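Local coordinates for Endoglucanase(Endo-1,4-beta-glucanase)protein (Pseudomonas stutzeri, PDB 6R2J) that probably hydrolyses beta-1,4-glycosidic bonds of cellulose-like glucans as a family 5 endoglucanase, and holds cellobiose in its glycan-binding pocket, at residues K41-Y46 and G285-G290. Numbering follows the deposited sequence.
Sequences KKHFKY and GGPGWG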
loop_
_atom_site.group_PDB
_atom_site.type_symbol
_atom_site.label_atom_id
_atom_site.label_comp_id
_atom_site.label_asym_id
_atom_site.label_seq_id
_atom_site.Cartn_x
_atom_site.Cartn_y
_atom_site.Cartn_z
ATOM N N LYS A 41 -14.700 -10.212 -9.461
ATOM C CA LYS A 41 -14.413 -9.601 -10.754
ATOM C C LYS A 41 -15.050 -8.222 -10.893
ATOM O O LYS A 41 -14.510 -7.357 -11.605
ATOM C CB LYS A 41 -14.877 -10.524 -11.874
ATOM C CG LYS A 41 -16.372 -10.849 -11.866
ATOM C CD LYS A 41 -16.738 -11.573 -13.181
ATOM C CE LYS A 41 -18.219 -11.936 -13.269
ATOM N NZ LYS A 41 -18.539 -13.068 -12.345
ATOM N N LYS A 42 -16.191 -7.990 -10.231
ATOM C CA LYS A 42 -16.872 -6.705 -10.382
ATOM C C LYS A 42 -15.993 -5.557 -9.903
ATOM O O LYS A 42 -15.976 -4.478 -10.509
ATOM C CB LYS A 42 -18.192 -6.710 -9.625
ATOM C CG LYS A 42 -18.011 -6.709 -8.112
ATOM C CD LYS A 42 -19.344 -6.778 -7.371
ATOM C CE LYS A 42 -19.566 -5.581 -6.462
ATOM N NZ LYS A 42 -20.872 -5.691 -5.750
ATOM N N HIS A 43 -15.247 -5.773 -8.820
ATOM C CA HIS A 43 -14.397 -4.718 -8.285
ATOM C C HIS A 43 -13.287 -4.364 -9.265
ATOM O O HIS A 43 -13.074 -3.189 -9.585
ATOM C CB HIS A 43 -13.854 -5.138 -6.914
ATOM C CG HIS A 43 -14.935 -5.446 -5.928
ATOM N ND1 HIS A 43 -15.209 -6.723 -5.493
ATOM C CD2 HIS A 43 -15.831 -4.638 -5.320
ATOM C CE1 HIS A 43 -16.207 -6.682 -4.631
ATOM N NE2 HIS A 43 -16.623 -5.431 -4.532
ATOM N N PHE A 44 -12.585 -5.358 -9.777
ATOM C CA PHE A 44 -11.481 -5.049 -10.674
ATOM C C PHE A 44 -11.980 -4.410 -11.958
ATOM O O PHE A 44 -11.325 -3.512 -12.496
ATOM C CB PHE A 44 -10.711 -6.316 -10.954
ATOM C CG PHE A 44 -10.080 -6.902 -9.722
ATOM C CD1 PHE A 44 -8.796 -6.526 -9.340
ATOM C CD2 PHE A 44 -10.781 -7.818 -8.908
ATOM C CE1 PHE A 44 -8.218 -7.073 -8.225
ATOM C CE2 PHE A 44 -10.185 -8.362 -7.760
ATOM C CZ PHE A 44 -8.910 -7.998 -7.433
ATOM N N LYS A 45 -13.140 -4.864 -12.452
ATOM C CA LYS A 45 -13.763 -4.288 -13.640
ATOM C C LYS A 45 -14.176 -2.839 -13.400
ATOM O O LYS A 45 -13.937 -1.965 -14.245
ATOM C CB LYS A 45 -14.983 -5.127 -14.028
ATOM C CG LYS A 45 -15.751 -4.713 -15.307
ATOM C CD LYS A 45 -14.854 -4.302 -16.441
ATOM C CE LYS A 45 -15.625 -4.155 -17.742
ATOM N NZ LYS A 45 -17.080 -4.339 -17.614
ATOM N N TYR A 46 -14.822 -2.562 -12.267
ATOM C CA TYR A 46 -15.196 -1.186 -11.971
ATOM C C TYR A 46 -13.976 -0.266 -12.006
ATOM O O TYR A 46 -13.989 0.770 -12.672
ATOM C CB TYR A 46 -15.900 -1.079 -10.618
ATOM C CG TYR A 46 -16.180 0.371 -10.272
ATOM C CD1 TYR A 46 -17.176 1.070 -10.912
ATOM C CD2 TYR A 46 -15.410 1.045 -9.330
ATOM C CE1 TYR A 46 -17.398 2.413 -10.614
ATOM C CE2 TYR A 46 -15.620 2.352 -9.019
ATOM C CZ TYR A 46 -16.608 3.047 -9.660
ATOM O OH TYR A 46 -16.814 4.375 -9.354
ATOM N N GLY A 285 -11.113 1.166 -1.525
ATOM C CA GLY A 285 -12.294 0.604 -2.178
ATOM C C GLY A 285 -12.478 -0.887 -1.918
ATOM O O GLY A 285 -11.745 -1.474 -1.109
ATOM N N GLY A 286 -13.438 -1.519 -2.586
ATOM C CA GLY A 286 -13.613 -2.951 -2.441
ATOM C C GLY A 286 -14.816 -3.359 -1.612
ATOM O O GLY A 286 -15.618 -2.506 -1.193
ATOM N N PRO A 287 -14.948 -4.660 -1.328
ATOM C CA PRO A 287 -16.102 -5.125 -0.549
ATOM C C PRO A 287 -15.997 -4.910 0.959
ATOM O O PRO A 287 -14.920 -4.821 1.545
ATOM C CB PRO A 287 -16.149 -6.625 -0.846
ATOM C CG PRO A 287 -14.704 -6.983 -0.995
ATOM C CD PRO A 287 -14.096 -5.795 -1.750
ATOM N N GLY A 288 -17.182 -4.832 1.573
ATOM C CA GLY A 288 -17.298 -4.821 3.001
ATOM C C GLY A 288 -17.166 -3.491 3.698
ATOM O O GLY A 288 -17.108 -3.485 4.928
ATOM N N TRP A 289 -17.152 -2.369 2.981
ATOM C CA TRP A 289 -16.973 -1.077 3.630
ATOM C C TRP A 289 -18.272 -0.375 4.041
ATOM O O TRP A 289 -18.212 0.687 4.697
ATOM C CB TRP A 289 -16.217 -0.150 2.693
ATOM C CG TRP A 289 -14.782 -0.475 2.524
ATOM C CD1 TRP A 289 -14.159 -0.848 1.373
ATOM C CD2 TRP A 289 -13.767 -0.396 3.526
ATOM N NE1 TRP A 289 -12.822 -1.037 1.605
ATOM C CE2 TRP A 289 -12.557 -0.759 2.919
ATOM C CE3 TRP A 289 -13.771 -0.062 4.884
ATOM C CZ2 TRP A 289 -11.367 -0.800 3.607
ATOM C CZ3 TRP A 289 -12.579 -0.118 5.575
ATOM C CH2 TRP A 289 -11.396 -0.473 4.931
ATOM N N GLY A 290 -19.429 -0.930 3.698
ATOM C CA GLY A 290 -20.674 -0.287 4.081
ATOM C C GLY A 290 -20.651 1.194 3.753
ATOM O O GLY A 290 -20.311 1.602 2.639
#
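Pro287 lays its CD over one face of the His43 imidazole in a CH-pi contact, the pyrrolidine crossing the ring obliquely. Pro287 CD sits 3.8 Å from the centroid of the His43 ring, 16° off its normal, and leans toward the CE1 rim. At that rim Pro287 CB comes within 3.8 Å of His43 CE1. Gly286 meets the same ring obliquely, its CA 4.0 Å from His43 CD2. With CG anti to the carbonyl carbon (chi1 -58°), the imidazole extends from the helix toward the loop. The opposite face is covered by the aliphatic part of Lys42, whose CG lies 3.8 Å above the His43 ring plane, leaving the imidazole sandwiched between CH groups. The backbone N of Glu40, just before the helix, donates to His43 ND1, which fixes the rotation of the ring. With an alanine in place of His43, Pro287 would probably lose the flat surface beneath its CD, and the Glu40 amide its acceptor. On the loop side, Trp289 NE1 donates to Gly285 O (3.0 Å), and Glu297 accepts a hydrogen bond from Gly286 N. The contact thus joins helix 41-49, between TIM-barrel strands 14-18 and 54-59, to the loop leaving strand 280-285, the neighbour of 14-18 on its other side.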